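Local structure of D-aminopeptidase (Bacillus subtilis, 1HI9) at residues L55-H60 with D76-D81; G153-A158 with V173-S178; L211-R216 with K252-A257. The protein removes N-terminal residues from peptides containing D-amino acids, such as D-Ala-D-Ala, as a zinc-dependent, self-compartmentalizing homodecamer. All blocks are in the same frame, centred on the assembly; numbering follows the deposited sequence.

Interaction 1 of 3, residues L55-H60 with D76-D81. With ZN (zinc ion), chain G.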
ATOM      1  N   LEU A  55       8.214  24.889 -35.019  1.00 44.80           N
ATOM      2  CA  LEU A  55       8.850  23.944 -34.111  1.00 43.41           C
ATOM      3  C   LEU A  55       8.206  24.120 -32.744  1.00 43.14           C
ATOM      4  O   LEU A  55       8.242  25.217 -32.174  1.00 42.30           O
ATOM      5  CB  LEU A  55      10.350  24.233 -33.997  1.00 43.14           C
ATOM      6  CG  LEU A  55      11.298  23.039 -33.901  1.00 43.18           C
ATOM      7  CD1 LEU A  55      12.599  23.490 -33.277  1.00 42.93           C
ATOM      8  CD2 LEU A  55      10.675  21.936 -33.074  1.00 47.73           C
ATOM      9  N   VAL A  56       7.628  23.043 -32.221  1.00 42.07           N
ATOM     10  CA  VAL A  56       6.959  23.080 -30.926  1.00 41.29           C
ATOM     11  C   VAL A  56       7.732  22.284 -29.883  1.00 42.54           C
ATOM     12  O   VAL A  56       7.882  21.067 -29.996  1.00 43.82           O
ATOM     13  CB  VAL A  56       5.520  22.519 -31.028  1.00 41.45           C
ATOM     14  CG1 VAL A  56       4.777  22.729 -29.707  1.00 40.37           C
ATOM     15  CG2 VAL A  56       4.784  23.203 -32.174  1.00 39.97           C
ATOM     16  N   ASN A  57       8.219  22.990 -28.863  1.00 41.95           N
ATOM     17  CA  ASN A  57       8.995  22.389 -27.783  1.00 40.60           C
ATOM     18  C   ASN A  57       8.175  22.311 -26.492  1.00 40.72           C
ATOM     19  O   ASN A  57       7.794  23.338 -25.919  1.00 41.57           O
ATOM     20  CB  ASN A  57      10.260  23.216 -27.527  1.00 39.80           C
ATOM     21  CG  ASN A  57      11.177  22.585 -26.492  1.00 40.78           C
ATOM     22  OD1 ASN A  57      11.844  23.281 -25.724  1.00 40.53           O
ATOM     23  ND2 ASN A  57      11.224  21.269 -26.475  1.00 40.10           N
ATOM     24  N   ASP A  58       7.903  21.092 -26.041  1.00 39.12           N
ATOM     25  CA  ASP A  58       7.151  20.878 -24.810  1.00 36.89           C
ATOM     26  C   ASP A  58       8.095  21.355 -23.721  1.00 36.87           C
ATOM     27  O   ASP A  58       9.178  20.785 -23.547  1.00 33.74           O
ATOM     28  CB  ASP A  58       6.855  19.385 -24.631  1.00 36.93           C
ATOM     29  CG  ASP A  58       5.836  19.114 -23.545  1.00 35.41           C
ATOM     30  OD1 ASP A  58       5.920  19.763 -22.478  1.00 36.40           O
ATOM     31  OD2 ASP A  58       4.964  18.239 -23.752  1.00 35.07           O
ATOM     32  N   SER A  59       7.691  22.388 -22.983  1.00 36.32           N
ATOM     33  CA  SER A  59       8.557  22.957 -21.944  1.00 37.57           C
ATOM     34  C   SER A  59       8.095  22.791 -20.508  1.00 37.08           C
ATOM     35  O   SER A  59       8.496  23.562 -19.645  1.00 37.57           O
ATOM     36  CB  SER A  59       8.766  24.447 -22.218  1.00 35.40           C
ATOM     37  OG  SER A  59       9.222  24.647 -23.537  1.00 38.20           O
ATOM     38  N   HIS A  60       7.287  21.776 -20.239  1.00 36.99           N
ATOM     39  CA  HIS A  60       6.779  21.583 -18.892  1.00 36.38           C
ATOM     40  C   HIS A  60       7.193  20.269 -18.229  1.00 36.70           C
ATOM     41  O   HIS A  60       7.044  19.199 -18.816  1.00 36.37           O
ATOM     42  CB  HIS A  60       5.254  21.680 -18.938  1.00 36.05           C
ATOM     43  CG  HIS A  60       4.581  21.303 -17.655  1.00 36.49           C
ATOM     44  ND1 HIS A  60       4.711  22.046 -16.502  1.00 36.05           N
ATOM     45  CD2 HIS A  60       3.776  20.260 -17.340  1.00 35.77           C
ATOM     46  CE1 HIS A  60       4.014  21.480 -15.534  1.00 35.30           C
ATOM     47  NE2 HIS A  60       3.437  20.395 -16.016  1.00 35.36           N
ATOM     48  N   ASP A  76       6.297  20.301 -36.017  1.00 48.89           N
ATOM     49  CA  ASP A  76       7.342  19.395 -35.554  1.00 48.76           C
ATOM     50  C   ASP A  76       7.423  19.508 -34.037  1.00 47.85           C
ATOM     51  O   ASP A  76       7.675  20.595 -33.499  1.00 48.19           O
ATOM     52  CB  ASP A  76       8.689  19.768 -36.177  1.00 52.39           C
ATOM     53  CG  ASP A  76       8.671  19.692 -37.703  1.00 55.57           C
ATOM     54  OD1 ASP A  76       8.413  18.585 -38.242  1.00 55.81           O
ATOM     55  OD2 ASP A  76       8.917  20.738 -38.358  1.00 56.78           O
ATOM     56  N   LEU A  77       7.230  18.380 -33.355  1.00 45.11           N
ATOM     57  CA  LEU A  77       7.235  18.347 -31.896  1.00 42.97           C
ATOM     58  C   LEU A  77       8.496  17.806 -31.254  1.00 41.96           C
ATOM     59  O   LEU A  77       9.012  16.766 -31.647  1.00 41.58           O
ATOM     60  CB  LEU A  77       6.041  17.531 -31.379  1.00 42.86           C
ATOM     61  CG  LEU A  77       5.986  17.245 -29.875  1.00 42.62           C
ATOM     62  CD1 LEU A  77       5.708  18.525 -29.109  1.00 41.60           C
ATOM     63  CD2 LEU A  77       4.906  16.216 -29.593  1.00 42.58           C
ATOM     64  N   ILE A  78       8.990  18.535 -30.261  1.00 40.95           N
ATOM     65  CA  ILE A  78      10.165  18.119 -29.510  1.00 39.79           C
ATOM     66  C   ILE A  78       9.585  17.647 -28.193  1.00 40.64           C
ATOM     67  O   ILE A  78       9.059  18.448 -27.416  1.00 41.54           O
ATOM     68  CB  ILE A  78      11.128  19.280 -29.225  1.00 39.27           C
ATOM     69  CG1 ILE A  78      11.812  19.719 -30.521  1.00 39.98           C
ATOM     70  CG2 ILE A  78      12.155  18.854 -28.180  1.00 38.33           C
ATOM     71  CD1 ILE A  78      12.821  20.836 -30.339  1.00 38.08           C
ATOM     72  N   SER A  79       9.670  16.347 -27.948  1.00 40.29           N
ATOM     73  CA  SER A  79       9.119  15.769 -26.735  1.00 39.32           C
ATOM     74  C   SER A  79      10.216  15.075 -25.944  1.00 39.22           C
ATOM     75  O   SER A  79      11.128  14.481 -26.518  1.00 38.96           O
ATOM     76  CB  SER A  79       8.010  14.783 -27.110  1.00 39.73           C
ATOM     77  OG  SER A  79       7.298  14.349 -25.968  1.00 42.45           O
ATOM     78  N   GLY A  80      10.133  15.158 -24.622  1.00 39.75           N
ATOM     79  CA  GLY A  80      11.140  14.530 -23.787  1.00 40.76           C
ATOM     80  C   GLY A  80      11.969  15.531 -22.997  1.00 41.74           C
ATOM     81  O   GLY A  80      11.979  16.721 -23.307  1.00 42.48           O
ATOM     82  N   ASP A  81      12.675  15.045 -21.981  1.00 42.10           N
ATOM     83  CA  ASP A  81      13.477  15.915 -21.143  1.00 42.91           C
ATOM     84  C   ASP A  81      14.979  15.632 -21.245  1.00 43.38           C
ATOM     85  O   ASP A  81      15.438  14.875 -22.113  1.00 44.16           O
ATOM     86  CB  ASP A  81      13.011  15.810 -19.684  1.00 45.37           C
ATOM     87  CG  ASP A  81      13.295  14.456 -19.071  1.00 47.80           C
ATOM     88  OD1 ASP A  81      13.404  13.474 -19.830  1.00 49.66           O
ATOM     89  OD2 ASP A  81      13.401  14.372 -17.825  1.00 49.96           O
TER
HETATM   90 ZN    ZN G 301       5.652  24.339 -16.054  1.00 56.24          ZN
HETATM   91  O   HOH W   1       5.245  15.995 -25.629  1.00 27.63           O
HETATM   92  O   HOH W   2       7.807  25.370 -15.169  1.00 28.83           O
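Val56 and Ile78 hold the two strands together through their backbones. Val56 N donates to Asp76 O at 2.8 Å, with an N-H...O angle of 175°. Val56 O takes the N-H of Ile78, also at 2.8 Å, and Leu77 CA turns its hydrogen to the same oxygen. Two residues on from Val56, Asp58 N gives a longer bond of 3.2 Å to Ile78 O. The strands run parallel, their axes 4.7 Å apart and 18° off line. On one face Leu55 CD2 lies against Ile78 CG1 at 3.6 Å and also nears Ile78 CD1. Ile78 CG1 stands anti to its carbonyl carbon (chi1 -70°), and the branch passes obliquely across the leucine. On the other face Val56 CG1 and Leu77 CD1 meet loosely, and Ile43 of helix 28-48 packs on Val56.

This is the margin of the mixed central sheet. Strand 53-58 has strand 2-7 on its far side, and strand 76-80 is outermost within the chain. Residues 77-80 pair antiparallel with a strand of a second subunit, so the sheet continues across the decamer interface.

Beyond the paired residues, Asp58 probably helps to hold the turn that leads to the metal. Its OD1 accepts a weak bond from His60 N and a hydrogen bond from Asn65 ND2. Its OD2 takes the N-H of Leu66 and a proton of a water, which in turn accepts from Ser79 OG. His60 then reaches the zinc ion with ND1 at 2.5 Å, the metal lying at the ring edge and in the ring plane. Asp8, Glu10 and a water complete this zinc site. His60 NE2 is hydrogen-bonded to Val21 O, which helps to set the rotation of the ring.

Interaction 2 of 3, residues G153-A158 with V173-S178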
ATOM      1  N   GLY A 153      -0.569  33.358 -21.551  1.00 35.88           N
ATOM      2  CA  GLY A 153      -0.644  32.762 -20.231  1.00 35.76           C
ATOM      3  C   GLY A 153      -1.680  33.532 -19.439  1.00 36.10           C
ATOM      4  O   GLY A 153      -2.674  33.989 -20.006  1.00 38.95           O
ATOM      5  N   ASP A 154      -1.472  33.677 -18.136  1.00 35.03           N
ATOM      6  CA  ASP A 154      -2.415  34.430 -17.322  1.00 35.49           C
ATOM      7  C   ASP A 154      -2.099  35.923 -17.458  1.00 36.30           C
ATOM      8  O   ASP A 154      -1.132  36.302 -18.116  1.00 33.64           O
ATOM      9  CB  ASP A 154      -2.322  34.006 -15.851  1.00 35.81           C
ATOM     10  CG  ASP A 154      -1.055  34.524 -15.164  1.00 35.41           C
ATOM     11  OD1 ASP A 154       0.040  34.416 -15.745  1.00 35.06           O
ATOM     12  OD2 ASP A 154      -1.168  35.024 -14.041  1.00 33.38           O
ATOM     13  N   ASP A 155      -2.917  36.764 -16.835  1.00 37.39           N
ATOM     14  CA  ASP A 155      -2.720  38.200 -16.904  1.00 38.67           C
ATOM     15  C   ASP A 155      -1.396  38.620 -16.296  1.00 38.96           C
ATOM     16  O   ASP A 155      -0.790  39.562 -16.781  1.00 39.68           O
ATOM     17  CB  ASP A 155      -3.873  38.924 -16.206  1.00 40.88           C
ATOM     18  CG  ASP A 155      -3.948  38.619 -14.704  1.00 42.66           C
ATOM     19  OD1 ASP A 155      -3.952  37.419 -14.325  1.00 42.32           O
ATOM     20  OD2 ASP A 155      -4.015  39.593 -13.917  1.00 40.73           O
ATOM     21  N   ARG A 156      -0.937  37.930 -15.252  1.00 39.58           N
ATOM     22  CA  ARG A 156       0.336  38.301 -14.625  1.00 40.49           C
ATOM     23  C   ARG A 156       1.554  37.981 -15.487  1.00 39.94           C
ATOM     24  O   ARG A 156       2.552  38.709 -15.460  1.00 39.30           O
ATOM     25  CB  ARG A 156       0.505  37.623 -13.261  1.00 42.49           C
ATOM     26  CG  ARG A 156      -0.586  37.923 -12.243  1.00 46.06           C
ATOM     27  CD  ARG A 156      -1.019  39.389 -12.177  1.00 49.30           C
ATOM     28  NE  ARG A 156       0.026  40.306 -11.771  1.00 53.48           N
ATOM     29  CZ  ARG A 156      -0.102  41.322 -10.923  1.00 55.65           C
ATOM     30  NH1 ARG A 156      -1.259  41.604 -10.324  1.00 56.28           N
ATOM     31  NH2 ARG A 156       0.962  42.072 -10.693  1.00 54.79           N
ATOM     32  N   ALA A 157       1.484  36.887 -16.239  1.00 39.29           N
ATOM     33  CA  ALA A 157       2.593  36.505 -17.109  1.00 37.89           C
ATOM     34  C   ALA A 157       2.658  37.504 -18.247  1.00 37.67           C
ATOM     35  O   ALA A 157       3.738  37.869 -18.706  1.00 36.95           O
ATOM     36  CB  ALA A 157       2.382  35.096 -17.658  1.00 36.57           C
ATOM     37  N   ALA A 158       1.489  37.949 -18.694  1.00 37.03           N
ATOM     38  CA  ALA A 158       1.418  38.906 -19.788  1.00 38.60           C
ATOM     39  C   ALA A 158       2.058  40.219 -19.355  1.00 37.86           C
ATOM     40  O   ALA A 158       2.844  40.800 -20.088  1.00 35.81           O
ATOM     41  CB  ALA A 158      -0.039  39.131 -20.192  1.00 36.96           C
ATOM     42  N   VAL A 173      -5.169  34.453 -21.389  1.00 38.95           N
ATOM     43  CA  VAL A 173      -6.272  33.510 -21.502  1.00 38.81           C
ATOM     44  C   VAL A 173      -7.052  33.341 -20.207  1.00 38.55           C
ATOM     45  O   VAL A 173      -8.132  32.757 -20.197  1.00 38.16           O
ATOM     46  CB  VAL A 173      -5.756  32.139 -21.983  1.00 38.80           C
ATOM     47  CG1 VAL A 173      -5.136  32.283 -23.367  1.00 36.95           C
ATOM     48  CG2 VAL A 173      -4.714  31.593 -21.001  1.00 38.73           C
ATOM     49  N   LYS A 174      -6.505  33.843 -19.107  1.00 38.29           N
ATOM     50  CA  LYS A 174      -7.201  33.745 -17.833  1.00 37.42           C
ATOM     51  C   LYS A 174      -6.710  34.821 -16.866  1.00 36.91           C
ATOM     52  O   LYS A 174      -5.609  35.341 -17.019  1.00 36.00           O
ATOM     53  CB  LYS A 174      -7.004  32.345 -17.226  1.00 37.73           C
ATOM     54  CG  LYS A 174      -5.548  31.922 -17.064  1.00 34.71           C
ATOM     55  CD  LYS A 174      -5.439  30.500 -16.551  1.00 33.03           C
ATOM     56  CE  LYS A 174      -3.988  30.028 -16.534  1.00 33.63           C
ATOM     57  NZ  LYS A 174      -3.837  28.599 -16.081  1.00 27.84           N
ATOM     58  N   GLN A 175      -7.541  35.148 -15.880  1.00 35.96           N
ATOM     59  CA  GLN A 175      -7.211  36.156 -14.881  1.00 37.61           C
ATOM     60  C   GLN A 175      -6.873  35.498 -13.549  1.00 37.34           C
ATOM     61  O   GLN A 175      -7.625  34.657 -13.053  1.00 34.76           O
ATOM     62  CB  GLN A 175      -8.391  37.102 -14.660  1.00 39.42           C
ATOM     63  CG  GLN A 175      -8.823  37.873 -15.884  1.00 42.18           C
ATOM     64  CD  GLN A 175      -7.784  38.872 -16.339  1.00 44.14           C
ATOM     65  OE1 GLN A 175      -7.305  39.686 -15.545  1.00 46.54           O
ATOM     66  NE2 GLN A 175      -7.441  38.832 -17.625  1.00 43.17           N
ATOM     67  N   THR A 176      -5.741  35.889 -12.967  1.00 37.20           N
ATOM     68  CA  THR A 176      -5.306  35.331 -11.691  1.00 36.58           C
ATOM     69  C   THR A 176      -6.066  35.928 -10.503  1.00 36.47           C
ATOM     70  O   THR A 176      -6.200  37.142 -10.397  1.00 36.88           O
ATOM     71  CB  THR A 176      -3.798  35.576 -11.485  1.00 36.34           C
ATOM     72  OG1 THR A 176      -3.051  34.719 -12.356  1.00 34.00           O
ATOM     73  CG2 THR A 176      -3.404  35.324 -10.034  1.00 35.89           C
ATOM     74  N   ILE A 177      -6.571  35.066  -9.627  1.00 36.40           N
ATOM     75  CA  ILE A 177      -7.266  35.505  -8.426  1.00 35.63           C
ATOM     76  C   ILE A 177      -6.389  35.153  -7.212  1.00 36.54           C
ATOM     77  O   ILE A 177      -6.317  35.913  -6.243  1.00 38.14           O
ATOM     78  CB  ILE A 177      -8.657  34.843  -8.302  1.00 36.41           C
ATOM     79  CG1 ILE A 177      -9.560  35.348  -9.441  1.00 34.99           C
ATOM     80  CG2 ILE A 177      -9.292  35.170  -6.940  1.00 34.36           C
ATOM     81  CD1 ILE A 177     -10.953  34.708  -9.466  1.00 37.45           C
ATOM     82  N   SER A 178      -5.720  34.001  -7.278  1.00 34.14           N
ATOM     83  CA  SER A 178      -4.805  33.540  -6.227  1.00 32.56           C
ATOM     84  C   SER A 178      -3.787  32.619  -6.894  1.00 32.90           C
ATOM     85  O   SER A 178      -3.842  32.393  -8.107  1.00 32.03           O
ATOM     86  CB  SER A 178      -5.541  32.780  -5.120  1.00 31.13           C
ATOM     87  OG  SER A 178      -5.709  31.418  -5.443  1.00 31.09           O
TER
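Gly153 to Arg156 and Val173 to Thr176 run side by side, their end-to-end directions 34° apart, with Val173 N bonded to Gly153 O at 2.9 Å and Asp155 N making a weak bond to Lys174 O. Val173 CG2 rests on the same glycine oxygen. Within the beta-alpha-beta unit 148-152, 155-162, 169-176, the start of the helix here meets the end of the second strand.

Asp154 is the N-cap of that helix. Its CG sits between the backbone N and the carbonyl carbon (chi1 73°), which swings the carboxylate back over the first turn. OD1 accepts from Ala157 N at 2.9 Å, the donor standing well above the carboxylate plane. OD2 takes a weak bond from Arg156 N. It also takes the hydroxyl proton of Thr176 at a short 2.5 Å from OG1, on the anti side and 17° out of plane. Thr176 OG1 in turn is hydrogen-bonded to Val112 N.

Asp155 grips the same threonine by its backbone: OD1 accepts from Thr176 N at 2.7 Å, again from above the carboxylate plane. The amide of Gln175 lies across the Asp155 side chain, OE1 being 3.6 Å from CB. Lys174 lays CG against Asp154 CB at 4.0 Å and runs on extended, its NZ binding Ile12 O, Leu15 O and Glu10 O.

With an alanine at Asp154, Ala157 N would probably lose its side-chain cap and the Thr176 hydroxyl its carboxylate acceptor. Asp154 accepts from N-H groups of the first helical turn, whereas Asp155 accepts from the strand at Thr176 N. The negative charge of Asp154 is thus likely to be stabilised there by the helix start, with its side chain about 5 Å from that of the zinc ligand His104.

Interaction 3 of 3, residues L211-R216 with K252-A257; sequences LTPPDR and KDMLEA
Met254 leans on Pro213 along most of its length. CB comes to 3.9 Å from Pro213 CG. With CG anti to the backbone N (chi1 -167°), the chain stays beside the proline ring, and CG lies 4.0 Å from Pro213 CB. SD keeps the same distance, 4.0 Å, from Pro213 CB. The chain bends at chi2 and chi3, and CE turns away from the loop.

No direct hydrogen bond joins the two segments. One water bridges them: it accepts from Met254 N at 2.7 Å and donates to Pro214 O. Further out, Asp253 CA points its hydrogen at Asp215 O. Arg216 folds back at chi3, bringing NH1 to 3.6 Å from Lys252 CA. Asp253 is the N-cap of the helix, its OD2 taking the N-H of Glu256 from above the carboxylate plane. Glu256 OE2 accepts from Lys252 N.

The contact is a surface one. It joins the loop before strand 218-223 to the start of helix 254-268. Tyr139 of helix 133-143 touches Pro213, and Ile126 of strand 121-126 touches both Pro214 and Met254.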
ATOM      1  N   LEU A 211      15.757  40.310 -27.125  1.00 51.19           N
ATOM      2  CA  LEU A 211      16.188  40.720 -25.800  1.00 49.76           C
ATOM      3  C   LEU A 211      17.667  40.362 -25.672  1.00 49.80           C
ATOM      4  O   LEU A 211      18.024  39.327 -25.102  1.00 49.46           O
ATOM      5  CB  LEU A 211      15.385  39.981 -24.731  1.00 50.23           C
ATOM      6  CG  LEU A 211      14.987  40.767 -23.480  1.00 51.95           C
ATOM      7  CD1 LEU A 211      14.651  39.782 -22.369  1.00 52.76           C
ATOM      8  CD2 LEU A 211      16.105  41.679 -23.040  1.00 52.18           C
ATOM      9  N   THR A 212      18.525  41.218 -26.210  1.00 49.04           N
ATOM     10  CA  THR A 212      19.958  40.976 -26.181  1.00 48.16           C
ATOM     11  C   THR A 212      20.506  40.854 -24.765  1.00 48.46           C
ATOM     12  O   THR A 212      20.310  41.741 -23.926  1.00 47.86           O
ATOM     13  CB  THR A 212      20.712  42.093 -26.924  1.00 48.82           C
ATOM     14  OG1 THR A 212      20.177  42.220 -28.247  1.00 48.46           O
ATOM     15  CG2 THR A 212      22.204  41.771 -27.008  1.00 48.07           C
ATOM     16  N   PRO A 213      21.192  39.737 -24.474  1.00 47.49           N
ATOM     17  CA  PRO A 213      21.766  39.509 -23.151  1.00 47.61           C
ATOM     18  C   PRO A 213      23.198  40.015 -23.082  1.00 48.10           C
ATOM     19  O   PRO A 213      23.849  40.198 -24.106  1.00 48.16           O
ATOM     20  CB  PRO A 213      21.699  37.997 -23.021  1.00 47.53           C
ATOM     21  CG  PRO A 213      22.067  37.570 -24.414  1.00 46.82           C
ATOM     22  CD  PRO A 213      21.233  38.499 -25.275  1.00 46.62           C
ATOM     23  N   PRO A 214      23.706  40.252 -21.868  1.00 49.22           N
ATOM     24  CA  PRO A 214      25.079  40.732 -21.682  1.00 49.73           C
ATOM     25  C   PRO A 214      26.064  39.724 -22.276  1.00 51.42           C
ATOM     26  O   PRO A 214      25.735  38.548 -22.426  1.00 50.41           O
ATOM     27  CB  PRO A 214      25.215  40.809 -20.164  1.00 50.18           C
ATOM     28  CG  PRO A 214      23.814  41.091 -19.708  1.00 49.84           C
ATOM     29  CD  PRO A 214      22.991  40.181 -20.583  1.00 48.34           C
ATOM     30  N   ASP A 215      27.270  40.186 -22.601  1.00 53.72           N
ATOM     31  CA  ASP A 215      28.309  39.329 -23.168  1.00 54.61           C
ATOM     32  C   ASP A 215      28.737  38.241 -22.193  1.00 54.02           C
ATOM     33  O   ASP A 215      28.789  37.069 -22.552  1.00 54.47           O
ATOM     34  CB  ASP A 215      29.531  40.165 -23.552  1.00 58.13           C
ATOM     35  CG  ASP A 215      29.310  40.989 -24.805  1.00 61.32           C
ATOM     36  OD1 ASP A 215      30.209  41.790 -25.162  1.00 63.90           O
ATOM     37  OD2 ASP A 215      28.243  40.830 -25.434  1.00 62.21           O
ATOM     38  N   ARG A 216      29.069  38.634 -20.968  1.00 53.22           N
ATOM     39  CA  ARG A 216      29.490  37.682 -19.940  1.00 51.99           C
ATOM     40  C   ARG A 216      28.554  37.857 -18.761  1.00 49.65           C
ATOM     41  O   ARG A 216      28.934  38.386 -17.720  1.00 48.91           O
ATOM     42  CB  ARG A 216      30.931  37.956 -19.505  1.00 53.43           C
ATOM     43  CG  ARG A 216      31.973  37.701 -20.589  1.00 56.76           C
ATOM     44  CD  ARG A 216      33.367  38.089 -20.104  1.00 58.77           C
ATOM     45  NE  ARG A 216      33.742  37.377 -18.877  1.00 61.34           N
ATOM     46  CZ  ARG A 216      33.975  36.069 -18.811  1.00 61.54           C
ATOM     47  NH1 ARG A 216      33.878  35.318 -19.901  1.00 61.69           N
ATOM     48  NH2 ARG A 216      34.309  35.513 -17.653  1.00 62.17           N
ATOM     49  N   LYS A 252      30.371  32.592 -19.368  1.00 47.01           N
ATOM     50  CA  LYS A 252      31.082  33.079 -20.545  1.00 49.76           C
ATOM     51  C   LYS A 252      30.108  33.723 -21.526  1.00 49.30           C
ATOM     52  O   LYS A 252      30.473  34.639 -22.260  1.00 49.59           O
ATOM     53  CB  LYS A 252      31.808  31.930 -21.247  1.00 52.56           C
ATOM     54  CG  LYS A 252      32.810  31.195 -20.371  1.00 55.78           C
ATOM     55  CD  LYS A 252      33.647  30.189 -21.177  1.00 58.96           C
ATOM     56  CE  LYS A 252      32.794  29.091 -21.837  1.00 60.54           C
ATOM     57  NZ  LYS A 252      31.882  29.591 -22.929  1.00 60.52           N
ATOM     58  N   ASP A 253      28.877  33.216 -21.537  1.00 48.90           N
ATOM     59  CA  ASP A 253      27.811  33.719 -22.394  1.00 47.60           C
ATOM     60  C   ASP A 253      26.452  33.278 -21.856  1.00 46.56           C
ATOM     61  O   ASP A 253      26.372  32.514 -20.892  1.00 44.44           O
ATOM     62  CB  ASP A 253      27.978  33.206 -23.817  1.00 50.29           C
ATOM     63  CG  ASP A 253      28.326  31.741 -23.859  1.00 52.42           C
ATOM     64  OD1 ASP A 253      29.519  31.404 -23.730  1.00 56.30           O
ATOM     65  OD2 ASP A 253      27.407  30.918 -24.000  1.00 54.82           O
ATOM     66  N   MET A 254      25.381  33.757 -22.483  1.00 44.97           N
ATOM     67  CA  MET A 254      24.036  33.415 -22.033  1.00 42.36           C
ATOM     68  C   MET A 254      23.782  31.906 -22.076  1.00 41.97           C
ATOM     69  O   MET A 254      23.098  31.364 -21.212  1.00 41.21           O
ATOM     70  CB  MET A 254      22.995  34.145 -22.886  1.00 41.96           C
ATOM     71  CG  MET A 254      21.576  34.109 -22.324  1.00 40.63           C
ATOM     72  SD  MET A 254      21.459  34.766 -20.645  1.00 40.77           S
ATOM     73  CE  MET A 254      20.310  33.549 -19.915  1.00 40.86           C
ATOM     74  N   LEU A 255      24.338  31.231 -23.077  1.00 40.36           N
ATOM     75  CA  LEU A 255      24.144  29.801 -23.188  1.00 40.70           C
ATOM     76  C   LEU A 255      24.731  29.042 -21.993  1.00 41.79           C
ATOM     77  O   LEU A 255      24.113  28.103 -21.486  1.00 43.19           O
ATOM     78  CB  LEU A 255      24.739  29.272 -24.490  1.00 38.22           C
ATOM     79  CG  LEU A 255      24.172  29.867 -25.782  1.00 39.58           C
ATOM     80  CD1 LEU A 255      24.586  28.988 -26.946  1.00 37.31           C
ATOM     81  CD2 LEU A 255      22.647  29.959 -25.732  1.00 38.75           C
ATOM     82  N   GLU A 256      25.917  29.442 -21.541  1.00 40.46           N
ATOM     83  CA  GLU A 256      26.532  28.779 -20.401  1.00 39.47           C
ATOM     84  C   GLU A 256      25.750  29.139 -19.138  1.00 38.54           C
ATOM     85  O   GLU A 256      25.602  28.325 -18.214  1.00 38.45           O
ATOM     86  CB  GLU A 256      27.995  29.206 -20.234  1.00 40.22           C
ATOM     87  CG  GLU A 256      28.819  28.204 -19.443  1.00 41.94           C
ATOM     88  CD  GLU A 256      30.151  28.760 -18.958  1.00 45.32           C
ATOM     89  OE1 GLU A 256      31.089  27.951 -18.741  1.00 45.20           O
ATOM     90  OE2 GLU A 256      30.262  29.996 -18.779  1.00 47.40           O
ATOM     91  N   ALA A 257      25.236  30.362 -19.107  1.00 37.27           N
ATOM     92  CA  ALA A 257      24.471  30.833 -17.961  1.00 37.10           C
ATOM     93  C   ALA A 257      23.191  30.015 -17.835  1.00 36.45           C
ATOM     94  O   ALA A 257      22.771  29.681 -16.728  1.00 35.11           O
ATOM     95  CB  ALA A 257      24.129  32.316 -18.126  1.00 35.64           C
TER
HETATM   96  O   HOH W   3      25.610  35.973 -23.954  1.00 34.58           O

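Interactions 1 and 2 belong to the same mixed sheet, with centres 23 Å apart and nearest atoms about 11 Å apart. Both lie near the zinc pair. Interaction 1 supplies the ligand His60 directly. Interaction 2 supplies none, but the Lys174 side chain is about 6 Å from that of Glu10, a ligand of the same zinc ion as His60. Interaction 3 stands apart at the surface. Its centre is 23 Å from that of interaction 1 and 29 Å from that of interaction 2, on the opposite side of the chain's centre from the latter. The side chain of Met254 is about 11 Å from that of the zinc ligand Glu133, so the contact supplies no ligand to the site.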